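Local coordinates for protein VP2 (Primate bocaparvovirus 1, PDB 7L0Y) that self-assembles in 60 copies into the T=1 icosahedral capsid, about 26 nm across, of human bocavirus 1, at residues 63-68 with 170-175; 134-139 with 216-221; 295-300 with 309-314. All blocks are in the same frame, centred on the assembly; numbering follows the deposited sequence.

Contact 1: residues 63-68 with 170-175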
ATOM      1  N   SER A  63      83.201  79.483  41.372  1.00 65.52           N
ATOM      2  CA  SER A  63      83.788  78.153  41.297  1.00 65.52           C
ATOM      3  C   SER A  63      82.808  77.208  40.611  1.00 65.52           C
ATOM      4  O   SER A  63      81.788  76.831  41.196  1.00 65.52           O
ATOM      5  CB  SER A  63      84.144  77.632  42.689  1.00 66.61           C
ATOM      6  OG  SER A  63      84.781  76.371  42.613  1.00 66.61           O
ATOM      7  N   GLN A  64      83.129  76.822  39.380  1.00 55.80           N
ATOM      8  CA  GLN A  64      82.345  75.838  38.656  1.00 55.80           C
ATOM      9  C   GLN A  64      83.202  74.622  38.378  1.00 55.80           C
ATOM     10  O   GLN A  64      84.425  74.704  38.252  1.00 55.80           O
ATOM     11  CB  GLN A  64      81.791  76.376  37.331  1.00 56.40           C
ATOM     12  CG  GLN A  64      80.665  77.369  37.473  1.00 56.40           C
ATOM     13  CD  GLN A  64      79.448  76.750  38.105  1.00 56.40           C
ATOM     14  OE1 GLN A  64      79.131  75.601  37.836  1.00 56.40           O
ATOM     15  NE2 GLN A  64      78.760  77.503  38.950  1.00 56.40           N
ATOM     16  N   ARG A  65      82.534  73.486  38.288  1.00 47.72           N
ATOM     17  CA  ARG A  65      83.163  72.252  37.866  1.00 47.72           C
ATOM     18  C   ARG A  65      82.250  71.630  36.831  1.00 47.72           C
ATOM     19  O   ARG A  65      81.078  71.377  37.112  1.00 47.72           O
ATOM     20  CB  ARG A  65      83.363  71.297  39.032  1.00 50.58           C
ATOM     21  CG  ARG A  65      84.215  70.105  38.715  1.00 50.58           C
ATOM     22  CD  ARG A  65      84.172  69.178  39.884  1.00 50.58           C
ATOM     23  NE  ARG A  65      85.042  68.027  39.725  1.00 50.58           N
ATOM     24  CZ  ARG A  65      86.260  67.969  40.229  1.00 50.58           C
ATOM     25  NH1 ARG A  65      86.695  68.986  40.952  1.00 50.58           N
ATOM     26  NH2 ARG A  65      87.013  66.892  40.048  1.00 50.58           N
ATOM     27  N   CYS A  66      82.769  71.408  35.638  1.00 38.99           N
ATOM     28  CA  CYS A  66      81.950  70.854  34.580  1.00 38.99           C
ATOM     29  C   CYS A  66      82.683  69.695  33.945  1.00 38.99           C
ATOM     30  O   CYS A  66      83.907  69.684  33.859  1.00 38.99           O
ATOM     31  CB  CYS A  66      81.618  71.886  33.507  1.00 44.84           C
ATOM     32  SG  CYS A  66      83.071  72.666  32.780  1.00 44.84           S
ATOM     33  N   VAL A  67      81.914  68.721  33.504  1.00 32.27           N
ATOM     34  CA  VAL A  67      82.401  67.678  32.625  1.00 32.27           C
ATOM     35  C   VAL A  67      81.817  67.913  31.245  1.00 32.27           C
ATOM     36  O   VAL A  67      80.597  68.019  31.081  1.00 32.27           O
ATOM     37  CB  VAL A  67      82.077  66.286  33.182  1.00 31.81           C
ATOM     38  CG1 VAL A  67      80.767  66.327  33.810  1.00 31.81           C
ATOM     39  CG2 VAL A  67      82.054  65.263  32.061  1.00 31.81           C
ATOM     40  N   THR A  68      82.695  68.032  30.264  1.00 27.02           N
ATOM     41  CA  THR A  68      82.318  68.220  28.877  1.00 27.02           C
ATOM     42  C   THR A  68      82.420  66.893  28.145  1.00 27.02           C
ATOM     43  O   THR A  68      83.278  66.065  28.448  1.00 27.02           O
ATOM     44  CB  THR A  68      83.201  69.272  28.209  1.00 29.75           C
ATOM     45  OG1 THR A  68      84.574  68.904  28.362  1.00 29.75           O
ATOM     46  CG2 THR A  68      82.980  70.623  28.836  1.00 29.75           C
ATOM     47  N   ILE A 170      77.225  69.891  35.155  1.00 34.51           N
ATOM     48  CA  ILE A 170      77.917  70.185  36.402  1.00 34.51           C
ATOM     49  C   ILE A 170      77.769  68.962  37.302  1.00 34.51           C
ATOM     50  O   ILE A 170      76.646  68.657  37.731  1.00 34.51           O
ATOM     51  CB  ILE A 170      77.350  71.446  37.060  1.00 36.90           C
ATOM     52  CG1 ILE A 170      77.590  72.648  36.148  1.00 36.90           C
ATOM     53  CG2 ILE A 170      77.978  71.674  38.407  1.00 36.90           C
ATOM     54  CD1 ILE A 170      76.804  73.870  36.522  1.00 36.90           C
ATOM     55  N   PRO A 171      78.837  68.207  37.554  1.00 40.62           N
ATOM     56  CA  PRO A 171      78.695  67.007  38.386  1.00 40.62           C
ATOM     57  C   PRO A 171      78.522  67.303  39.863  1.00 40.62           C
ATOM     58  O   PRO A 171      77.911  66.508  40.582  1.00 40.62           O
ATOM     59  CB  PRO A 171      79.992  66.248  38.098  1.00 37.72           C
ATOM     60  CG  PRO A 171      80.967  67.311  37.774  1.00 37.72           C
ATOM     61  CD  PRO A 171      80.221  68.406  37.100  1.00 37.72           C
ATOM     62  N   ILE A 172      79.054  68.418  40.348  1.00 47.31           N
ATOM     63  CA  ILE A 172      79.033  68.712  41.770  1.00 47.31           C
ATOM     64  C   ILE A 172      79.028  70.218  41.932  1.00 47.31           C
ATOM     65  O   ILE A 172      79.455  70.953  41.040  1.00 47.31           O
ATOM     66  CB  ILE A 172      80.244  68.082  42.493  1.00 47.54           C
ATOM     67  CG1 ILE A 172      80.067  68.122  44.005  1.00 47.54           C
ATOM     68  CG2 ILE A 172      81.498  68.829  42.142  1.00 47.54           C
ATOM     69  CD1 ILE A 172      81.071  67.297  44.736  1.00 47.54           C
ATOM     70  N   GLU A 173      78.547  70.684  43.076  1.00 57.07           N
ATOM     71  CA  GLU A 173      78.666  72.097  43.400  1.00 57.07           C
ATOM     72  C   GLU A 173      80.083  72.336  43.897  1.00 57.07           C
ATOM     73  O   GLU A 173      80.486  71.798  44.931  1.00 57.07           O
ATOM     74  CB  GLU A 173      77.622  72.483  44.440  1.00 60.91           C
ATOM     75  CG  GLU A 173      77.490  73.969  44.683  1.00 60.91           C
ATOM     76  CD  GLU A 173      76.347  74.293  45.625  1.00 60.91           C
ATOM     77  OE1 GLU A 173      75.718  73.345  46.138  1.00 60.91           O
ATOM     78  OE2 GLU A 173      76.068  75.490  45.849  1.00 60.91           O
ATOM     79  N   ASN A 174      80.840  73.149  43.164  1.00 64.51           N
ATOM     80  CA  ASN A 174      82.293  73.109  43.290  1.00 64.51           C
ATOM     81  C   ASN A 174      82.760  73.794  44.561  1.00 64.51           C
ATOM     82  O   ASN A 174      83.753  73.381  45.166  1.00 64.51           O
ATOM     83  CB  ASN A 174      82.943  73.750  42.067  1.00 63.88           C
ATOM     84  CG  ASN A 174      84.423  73.446  41.967  1.00 63.88           C
ATOM     85  OD1 ASN A 174      84.878  72.378  42.369  1.00 63.88           O
ATOM     86  ND2 ASN A 174      85.183  74.392  41.433  1.00 63.88           N
ATOM     87  N   GLU A 175      82.067  74.851  44.979  1.00 69.85           N
ATOM     88  CA  GLU A 175      82.460  75.543  46.200  1.00 69.85           C
ATOM     89  C   GLU A 175      82.318  74.633  47.411  1.00 69.85           C
ATOM     90  O   GLU A 175      83.029  74.794  48.408  1.00 69.85           O
ATOM     91  CB  GLU A 175      81.620  76.807  46.370  1.00 75.28           C
ATOM     92  CG  GLU A 175      82.029  77.694  47.526  1.00 75.28           C
ATOM     93  CD  GLU A 175      83.373  78.361  47.322  1.00 75.28           C
ATOM     94  OE1 GLU A 175      83.866  78.379  46.176  1.00 75.28           O
ATOM     95  OE2 GLU A 175      83.941  78.867  48.312  1.00 75.28           O
TER
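Arg65 lays its extended side chain over the loop that returns beside it: CD rests on the CG2 methyl of Ile172 at 3.5 Å, while CB lies against the amide carbon CG of Asn174 at 3.8 Å. The chain runs straight from CG to NE with CG anti to the backbone N (chi1 -170°), and crosses the Asn174 side chain at about a right angle. Asn174 OD1 sits at the guanidinium edge near its plane, yet 4.1 Å from Arg65 NH1, too far for a bond, and the two planes stand 58° apart. The backbones meet through a CA-H...O contact, Ile170 CA to Arg65 O at 3.5 Å. Next to it the ring of Pro171 meets Val67, CD to CG1 at 3.9 Å. The CA atoms of Cys66 and Ile170, and of Gln64 and Asn174, are nearest each other, two residues spanned by four, so the irregular 170-175, running in the opposite sense, carries extra length. Glu173 turns away, and Pro235 of the second subunit packs on it; a weak hydrogen bond joins Arg65 NH2 to Tyr487 O of the third subunit. Strand 65-69 lies between antiparallel strands 50-53 and 161-169, with Ile172 reaching Leu193 and Leu194 of helix 189-195.

Contact 2: residues 134-139 with 216-221; sequences IFCDGE and TEFTFN
Phe218 sets its ring between the two strands, where Ile134 and Cys136 meet it at different positions. Its CG is anti to its own carbonyl carbon (chi1 -60°), which carries the ring toward 134-137. The CG2 methyl of Ile134 lies in the plane of the ring at its edge, 3.9 Å from CZ, and the two side chains slant across one another. Cys136 approaches obliquely instead: its CB comes to 3.4 Å from Phe218 CE1. Its SG, swung anti to the backbone N, is 5.0 Å from the ring centroid and 30° off the normal, a sulfur-aromatic contact. Farther along, the CD1 methyl of Ile134 meets the CG2 methyl of Thr216 at 3.9 Å. Thr216 CG2 occupies the place between backbone N and carbonyl carbon, and OG1 is turned to a hydrogen bond with Gln208. Alternation sends Phe135 the other way, where it stacks with His207 and meets Trp71 edge-to-face.

The segment axes run nearly parallel, 9° apart, but are separated by 8.9 Å, a spacing of face-to-face packing rather than of strand pairing. This fits the two layers of the parvovirus jelly roll. In one, strand 132-137 runs antiparallel between 208-210 and 424-429, whose Ile425 touches both Ile134 and Phe218; in the other, 215-232 pairs with 95-118.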
ATOM      1  N   ILE A 134      72.956  58.625  17.444  1.00 14.20           N
ATOM      2  CA  ILE A 134      71.801  59.438  17.780  1.00 14.20           C
ATOM      3  C   ILE A 134      70.992  58.683  18.812  1.00 14.20           C
ATOM      4  O   ILE A 134      70.696  57.500  18.629  1.00 14.20           O
ATOM      5  CB  ILE A 134      70.933  59.746  16.546  1.00 16.55           C
ATOM      6  CG1 ILE A 134      71.713  60.575  15.534  1.00 16.55           C
ATOM      7  CG2 ILE A 134      69.692  60.498  16.947  1.00 16.55           C
ATOM      8  CD1 ILE A 134      71.059  60.671  14.206  1.00 16.55           C
ATOM      9  N   PHE A 135      70.642  59.352  19.899  1.00 16.25           N
ATOM     10  CA  PHE A 135      69.607  58.806  20.752  1.00 16.25           C
ATOM     11  C   PHE A 135      68.920  59.955  21.458  1.00 16.25           C
ATOM     12  O   PHE A 135      69.510  61.010  21.685  1.00 16.25           O
ATOM     13  CB  PHE A 135      70.159  57.803  21.766  1.00 17.61           C
ATOM     14  CG  PHE A 135      70.925  58.427  22.868  1.00 17.61           C
ATOM     15  CD1 PHE A 135      70.335  58.632  24.095  1.00 17.61           C
ATOM     16  CD2 PHE A 135      72.203  58.869  22.665  1.00 17.61           C
ATOM     17  CE1 PHE A 135      71.023  59.217  25.104  1.00 17.61           C
ATOM     18  CE2 PHE A 135      72.890  59.457  23.671  1.00 17.61           C
ATOM     19  CZ  PHE A 135      72.299  59.629  24.890  1.00 17.61           C
ATOM     20  N   CYS A 136      67.659  59.736  21.783  1.00 20.77           N
ATOM     21  CA  CYS A 136      66.880  60.643  22.601  1.00 20.77           C
ATOM     22  C   CYS A 136      66.908  60.121  24.023  1.00 20.77           C
ATOM     23  O   CYS A 136      66.786  58.915  24.246  1.00 20.77           O
ATOM     24  CB  CYS A 136      65.446  60.742  22.080  1.00 25.17           C
ATOM     25  SG  CYS A 136      64.344  61.877  22.940  1.00 25.17           S
ATOM     26  N   ASP A 137      67.075  61.015  24.978  1.00 26.78           N
ATOM     27  CA  ASP A 137      66.957  60.650  26.378  1.00 26.78           C
ATOM     28  C   ASP A 137      65.565  61.097  26.803  1.00 26.78           C
ATOM     29  O   ASP A 137      65.351  62.260  27.137  1.00 26.78           O
ATOM     30  CB  ASP A 137      68.053  61.329  27.188  1.00 28.49           C
ATOM     31  CG  ASP A 137      68.094  60.874  28.628  1.00 28.49           C
ATOM     32  OD1 ASP A 137      67.402  59.900  28.982  1.00 28.49           O
ATOM     33  OD2 ASP A 137      68.800  61.522  29.419  1.00 28.49           O
ATOM     34  N   GLY A 138      64.632  60.155  26.841  1.00 31.22           N
ATOM     35  CA  GLY A 138      63.264  60.488  27.164  1.00 31.22           C
ATOM     36  C   GLY A 138      62.945  60.161  28.599  1.00 31.22           C
ATOM     37  O   GLY A 138      62.000  60.689  29.186  1.00 31.22           O
ATOM     38  N   GLU A 139      63.758  59.286  29.172  1.00 33.62           N
ATOM     39  CA  GLU A 139      63.663  58.949  30.577  1.00 33.62           C
ATOM     40  C   GLU A 139      64.299  59.999  31.457  1.00 33.62           C
ATOM     41  O   GLU A 139      64.118  59.952  32.676  1.00 33.62           O
ATOM     42  CB  GLU A 139      64.334  57.605  30.823  1.00 39.82           C
ATOM     43  CG  GLU A 139      63.654  56.442  30.149  1.00 39.82           C
ATOM     44  CD  GLU A 139      64.451  55.164  30.293  1.00 39.82           C
ATOM     45  OE1 GLU A 139      65.624  55.249  30.712  1.00 39.82           O
ATOM     46  OE2 GLU A 139      63.907  54.079  29.996  1.00 39.82           O
ATOM     47  N   THR A 216      66.234  58.675  11.052  1.00 20.06           N
ATOM     48  CA  THR A 216      65.652  58.331  12.341  1.00 20.06           C
ATOM     49  C   THR A 216      64.544  59.314  12.686  1.00 20.06           C
ATOM     50  O   THR A 216      64.529  60.443  12.198  1.00 20.06           O
ATOM     51  CB  THR A 216      66.715  58.306  13.460  1.00 20.94           C
ATOM     52  OG1 THR A 216      66.135  57.805  14.669  1.00 20.94           O
ATOM     53  CG2 THR A 216      67.289  59.690  13.716  1.00 20.94           C
ATOM     54  N   GLU A 217      63.617  58.879  13.528  1.00 21.01           N
ATOM     55  CA  GLU A 217      62.427  59.654  13.840  1.00 21.01           C
ATOM     56  C   GLU A 217      62.023  59.460  15.294  1.00 21.01           C
ATOM     57  O   GLU A 217      62.025  58.340  15.800  1.00 21.01           O
ATOM     58  CB  GLU A 217      61.291  59.255  12.915  1.00 25.96           C
ATOM     59  CG  GLU A 217      60.028  60.040  13.094  1.00 25.96           C
ATOM     60  CD  GLU A 217      58.967  59.616  12.110  1.00 25.96           C
ATOM     61  OE1 GLU A 217      59.248  58.727  11.278  1.00 25.96           O
ATOM     62  OE2 GLU A 217      57.842  60.149  12.180  1.00 25.96           O
ATOM     63  N   PHE A 218      61.665  60.555  15.954  1.00 22.39           N
ATOM     64  CA  PHE A 218      61.220  60.551  17.340  1.00 22.39           C
ATOM     65  C   PHE A 218      59.840  61.177  17.434  1.00 22.39           C
ATOM     66  O   PHE A 218      59.555  62.167  16.762  1.00 22.39           O
ATOM     67  CB  PHE A 218      62.188  61.324  18.231  1.00 19.57           C
ATOM     68  CG  PHE A 218      63.569  60.775  18.229  1.00 19.57           C
ATOM     69  CD1 PHE A 218      63.903  59.712  19.031  1.00 19.57           C
ATOM     70  CD2 PHE A 218      64.534  61.312  17.407  1.00 19.57           C
ATOM     71  CE1 PHE A 218      65.167  59.202  19.019  1.00 19.57           C
ATOM     72  CE2 PHE A 218      65.801  60.801  17.393  1.00 19.57           C
ATOM     73  CZ  PHE A 218      66.119  59.747  18.204  1.00 19.57           C
ATOM     74  N   THR A 219      58.980  60.600  18.263  1.00 22.11           N
ATOM     75  CA  THR A 219      57.669  61.167  18.532  1.00 22.11           C
ATOM     76  C   THR A 219      57.482  61.370  20.026  1.00 22.11           C
ATOM     77  O   THR A 219      58.031  60.641  20.851  1.00 22.11           O
ATOM     78  CB  THR A 219      56.535  60.295  17.986  1.00 22.18           C
ATOM     79  OG1 THR A 219      56.656  58.965  18.499  1.00 22.18           O
ATOM     80  CG2 THR A 219      56.558  60.269  16.477  1.00 22.18           C
ATOM     81  N   PHE A 220      56.708  62.394  20.361  1.00 23.02           N
ATOM     82  CA  PHE A 220      56.466  62.755  21.745  1.00 23.02           C
ATOM     83  C   PHE A 220      55.038  63.254  21.862  1.00 23.02           C
ATOM     84  O   PHE A 220      54.590  64.047  21.036  1.00 23.02           O
ATOM     85  CB  PHE A 220      57.455  63.828  22.204  1.00 23.36           C
ATOM     86  CG  PHE A 220      57.277  64.247  23.623  1.00 23.36           C
ATOM     87  CD1 PHE A 220      57.840  63.515  24.646  1.00 23.36           C
ATOM     88  CD2 PHE A 220      56.542  65.375  23.939  1.00 23.36           C
ATOM     89  CE1 PHE A 220      57.679  63.900  25.946  1.00 23.36           C
ATOM     90  CE2 PHE A 220      56.374  65.759  25.239  1.00 23.36           C
ATOM     91  CZ  PHE A 220      56.943  65.022  26.243  1.00 23.36           C
ATOM     92  N   ASN A 221      54.331  62.795  22.883  1.00 24.36           N
ATOM     93  CA  ASN A 221      52.978  63.257  23.162  1.00 24.36           C
ATOM     94  C   ASN A 221      53.011  64.157  24.382  1.00 24.36           C
ATOM     95  O   ASN A 221      53.277  63.697  25.494  1.00 24.36           O
ATOM     96  CB  ASN A 221      52.022  62.091  23.371  1.00 26.84           C
ATOM     97  CG  ASN A 221      51.772  61.324  22.108  1.00 26.84           C
ATOM     98  OD1 ASN A 221      51.875  60.103  22.077  1.00 26.84           O
ATOM     99  ND2 ASN A 221      51.428  62.037  21.051  1.00 26.84           N
TER

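Contact 3: residues 295-300 with 309-314; sequences PFMVCT and TGAAGF
Met297 curls round the methyl group of Ala311, with three successive atoms near that one carbon: CG comes closest to Ala311 CB, SD lies at 3.9 Å and CE at 3.6 Å. The curl comes from bends at both chi2 and chi3, each 66°, which fold the thioether back instead of extending it past the alanine. Two residues on, Cys299 projects from the same face of the strand. Its SG, anti to the carbonyl carbon, points at the end of the turn, 3.8 Å from Phe314 CB and beside Phe314 O. Phe314 therefore contributes its CB and carbonyl, while its poorly ordered ring leads away from the strand. Only a loose approach remains there, with Thr300 O near the ring plane at its edge, 4.4 Å from CD1. On the reverse face of the strand, Val298, directed away from the turn, touches Phe318.

Ala311 to Phe314 form a type II' beta turn, with Ala312 at its second position in the left-handed, positive-phi region (phi 49°, psi -138°). The chain then returns as strand 316-318, antiparallel to 296-300, with backbone bonds linking Phe296 to Phe318 and Val298 to Ser316. The geometry is that of a long-looped beta hairpin, whose first strand also forms an antiparallel ladder with a strand of the second subunit.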
ATOM      1  N   PRO A 295      69.668  89.209  42.596  1.00 58.46           N
ATOM      2  CA  PRO A 295      69.361  89.785  43.911  1.00 58.46           C
ATOM      3  C   PRO A 295      69.137  88.750  44.991  1.00 58.46           C
ATOM      4  O   PRO A 295      69.414  89.020  46.164  1.00 58.46           O
ATOM      5  CB  PRO A 295      68.094  90.603  43.632  1.00 56.59           C
ATOM      6  CG  PRO A 295      67.483  89.950  42.471  1.00 56.59           C
ATOM      7  CD  PRO A 295      68.614  89.498  41.614  1.00 56.59           C
ATOM      8  N   PHE A 296      68.636  87.576  44.639  1.00 53.58           N
ATOM      9  CA  PHE A 296      68.508  86.469  45.570  1.00 53.58           C
ATOM     10  C   PHE A 296      69.436  85.350  45.144  1.00 53.58           C
ATOM     11  O   PHE A 296      69.532  85.031  43.958  1.00 53.58           O
ATOM     12  CB  PHE A 296      67.072  85.966  45.653  1.00 52.27           C
ATOM     13  CG  PHE A 296      66.157  86.915  46.335  1.00 52.27           C
ATOM     14  CD1 PHE A 296      66.088  86.945  47.708  1.00 52.27           C
ATOM     15  CD2 PHE A 296      65.381  87.791  45.610  1.00 52.27           C
ATOM     16  CE1 PHE A 296      65.259  87.815  48.345  1.00 52.27           C
ATOM     17  CE2 PHE A 296      64.548  88.669  46.245  1.00 52.27           C
ATOM     18  CZ  PHE A 296      64.485  88.682  47.616  1.00 52.27           C
ATOM     19  N   MET A 297      70.112  84.762  46.114  1.00 54.53           N
ATOM     20  CA  MET A 297      71.059  83.691  45.872  1.00 54.53           C
ATOM     21  C   MET A 297      70.543  82.448  46.578  1.00 54.53           C
ATOM     22  O   MET A 297      70.390  82.446  47.802  1.00 54.53           O
ATOM     23  CB  MET A 297      72.442  84.081  46.380  1.00 63.90           C
ATOM     24  CG  MET A 297      73.531  83.196  45.885  1.00 63.90           C
ATOM     25  SD  MET A 297      73.697  83.378  44.106  1.00 63.90           S
ATOM     26  CE  MET A 297      74.260  85.072  44.000  1.00 63.90           C
ATOM     27  N   VAL A 298      70.270  81.402  45.808  1.00 53.06           N
ATOM     28  CA  VAL A 298      69.692  80.171  46.331  1.00 53.06           C
ATOM     29  C   VAL A 298      70.824  79.177  46.511  1.00 53.06           C
ATOM     30  O   VAL A 298      71.307  78.596  45.536  1.00 53.06           O
ATOM     31  CB  VAL A 298      68.619  79.617  45.380  1.00 49.20           C
ATOM     32  CG1 VAL A 298      68.113  78.278  45.857  1.00 49.20           C
ATOM     33  CG2 VAL A 298      67.476  80.601  45.231  1.00 49.20           C
ATOM     34  N   CYS A 299      71.213  78.943  47.757  1.00 55.17           N
ATOM     35  CA  CYS A 299      72.408  78.179  48.069  1.00 55.17           C
ATOM     36  C   CYS A 299      72.034  76.910  48.814  1.00 55.17           C
ATOM     37  O   CYS A 299      71.017  76.846  49.505  1.00 55.17           O
ATOM     38  CB  CYS A 299      73.390  78.997  48.913  1.00 59.15           C
ATOM     39  SG  CYS A 299      74.031  80.483  48.116  1.00 59.15           S
ATOM     40  N   THR A 300      72.858  75.882  48.639  1.00 58.35           N
ATOM     41  CA  THR A 300      72.814  74.686  49.474  1.00 58.35           C
ATOM     42  C   THR A 300      74.200  74.563  50.087  1.00 58.35           C
ATOM     43  O   THR A 300      75.172  74.282  49.384  1.00 58.35           O
ATOM     44  CB  THR A 300      72.434  73.441  48.679  1.00 53.97           C
ATOM     45  OG1 THR A 300      73.411  73.206  47.660  1.00 53.97           O
ATOM     46  CG2 THR A 300      71.083  73.625  48.027  1.00 53.97           C
ATOM     47  N   THR A 309      80.347  86.104  51.439  1.00 10.00           N
ATOM     48  CA  THR A 309      79.746  87.437  51.368  1.00 10.00           C
ATOM     49  C   THR A 309      79.433  87.870  49.938  1.00 10.00           C
ATOM     50  O   THR A 309      78.656  88.805  49.723  1.00 10.00           O
ATOM     51  CB  THR A 309      80.652  88.484  52.025  1.00  0.00           C
ATOM     52  OG1 THR A 309      81.875  88.605  51.288  1.00  0.00           O
ATOM     53  CG2 THR A 309      80.969  88.078  53.458  1.00  0.00           C
ATOM     54  N   GLY A 310      80.023  87.189  48.962  1.00 10.00           N
ATOM     55  CA  GLY A 310      79.733  87.371  47.558  1.00 10.00           C
ATOM     56  C   GLY A 310      78.986  86.206  46.963  1.00 10.00           C
ATOM     57  O   GLY A 310      78.942  86.078  45.733  1.00 10.00           O
ATOM     58  N   ALA A 311      78.420  85.341  47.803  1.00 10.00           N
ATOM     59  CA  ALA A 311      77.791  84.066  47.500  1.00 10.00           C
ATOM     60  C   ALA A 311      78.824  83.005  47.144  1.00 10.00           C
ATOM     61  O   ALA A 311      78.473  81.825  47.091  1.00 10.00           O
ATOM     62  CB  ALA A 311      76.747  84.150  46.372  1.00 10.00           C
ATOM     63  N   ALA A 312      80.087  83.379  46.915  1.00 10.00           N
ATOM     64  CA  ALA A 312      81.135  82.456  46.501  1.00 10.00           C
ATOM     65  C   ALA A 312      80.654  81.616  45.329  1.00 10.00           C
ATOM     66  O   ALA A 312      79.995  82.125  44.417  1.00 10.00           O
ATOM     67  CB  ALA A 312      81.566  81.562  47.664  1.00 10.00           C
ATOM     68  N   GLY A 313      80.960  80.322  45.358  1.00 72.49           N
ATOM     69  CA  GLY A 313      80.370  79.418  44.392  1.00 72.49           C
ATOM     70  C   GLY A 313      79.140  78.732  44.945  1.00 72.49           C
ATOM     71  O   GLY A 313      78.519  77.908  44.269  1.00 72.49           O
ATOM     72  N   PHE A 314      78.778  79.052  46.184  1.00 70.22           N
ATOM     73  CA  PHE A 314      77.566  78.494  46.762  1.00 70.22           C
ATOM     74  C   PHE A 314      76.356  79.008  46.008  1.00 70.22           C
ATOM     75  O   PHE A 314      76.188  80.217  45.820  1.00 70.22           O
ATOM     76  CB  PHE A 314      77.440  78.864  48.238  1.00 79.09           C
ATOM     77  CG  PHE A 314      78.547  78.343  49.098  1.00 79.09           C
ATOM     78  CD1 PHE A 314      78.568  77.021  49.490  1.00 79.09           C
ATOM     79  CD2 PHE A 314      79.541  79.187  49.556  1.00 79.09           C
ATOM     80  CE1 PHE A 314      79.579  76.539  50.291  1.00 79.09           C
ATOM     81  CE2 PHE A 314      80.548  78.711  50.369  1.00 79.09           C
ATOM     82  CZ  PHE A 314      80.568  77.385  50.734  1.00 79.09           C
TER

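Contacts 1 and 3 are neighbours, their centres 15 Å apart, and Glu173 and Glu175 join them. Glu173 OE1 approaches Thr300 OG1 at 2.8 Å, and its OE2 accepts a hydrogen bond from Gly315 N. Beside this, Glu175 CG packs on the poorly ordered ring of Phe314. Both contacts also touch the second subunit. Contact 2 stands apart within the jelly-roll core, its centre about 28 Å from that of contact 1 and 36 Å from that of contact 3, with nearest atoms about 13 and 22 Å away. A strand route nevertheless links contacts 1 and 2: strand 65-69 pairs with 161-169, which pairs with 71-74, then 424-429 and so reaches 132-137.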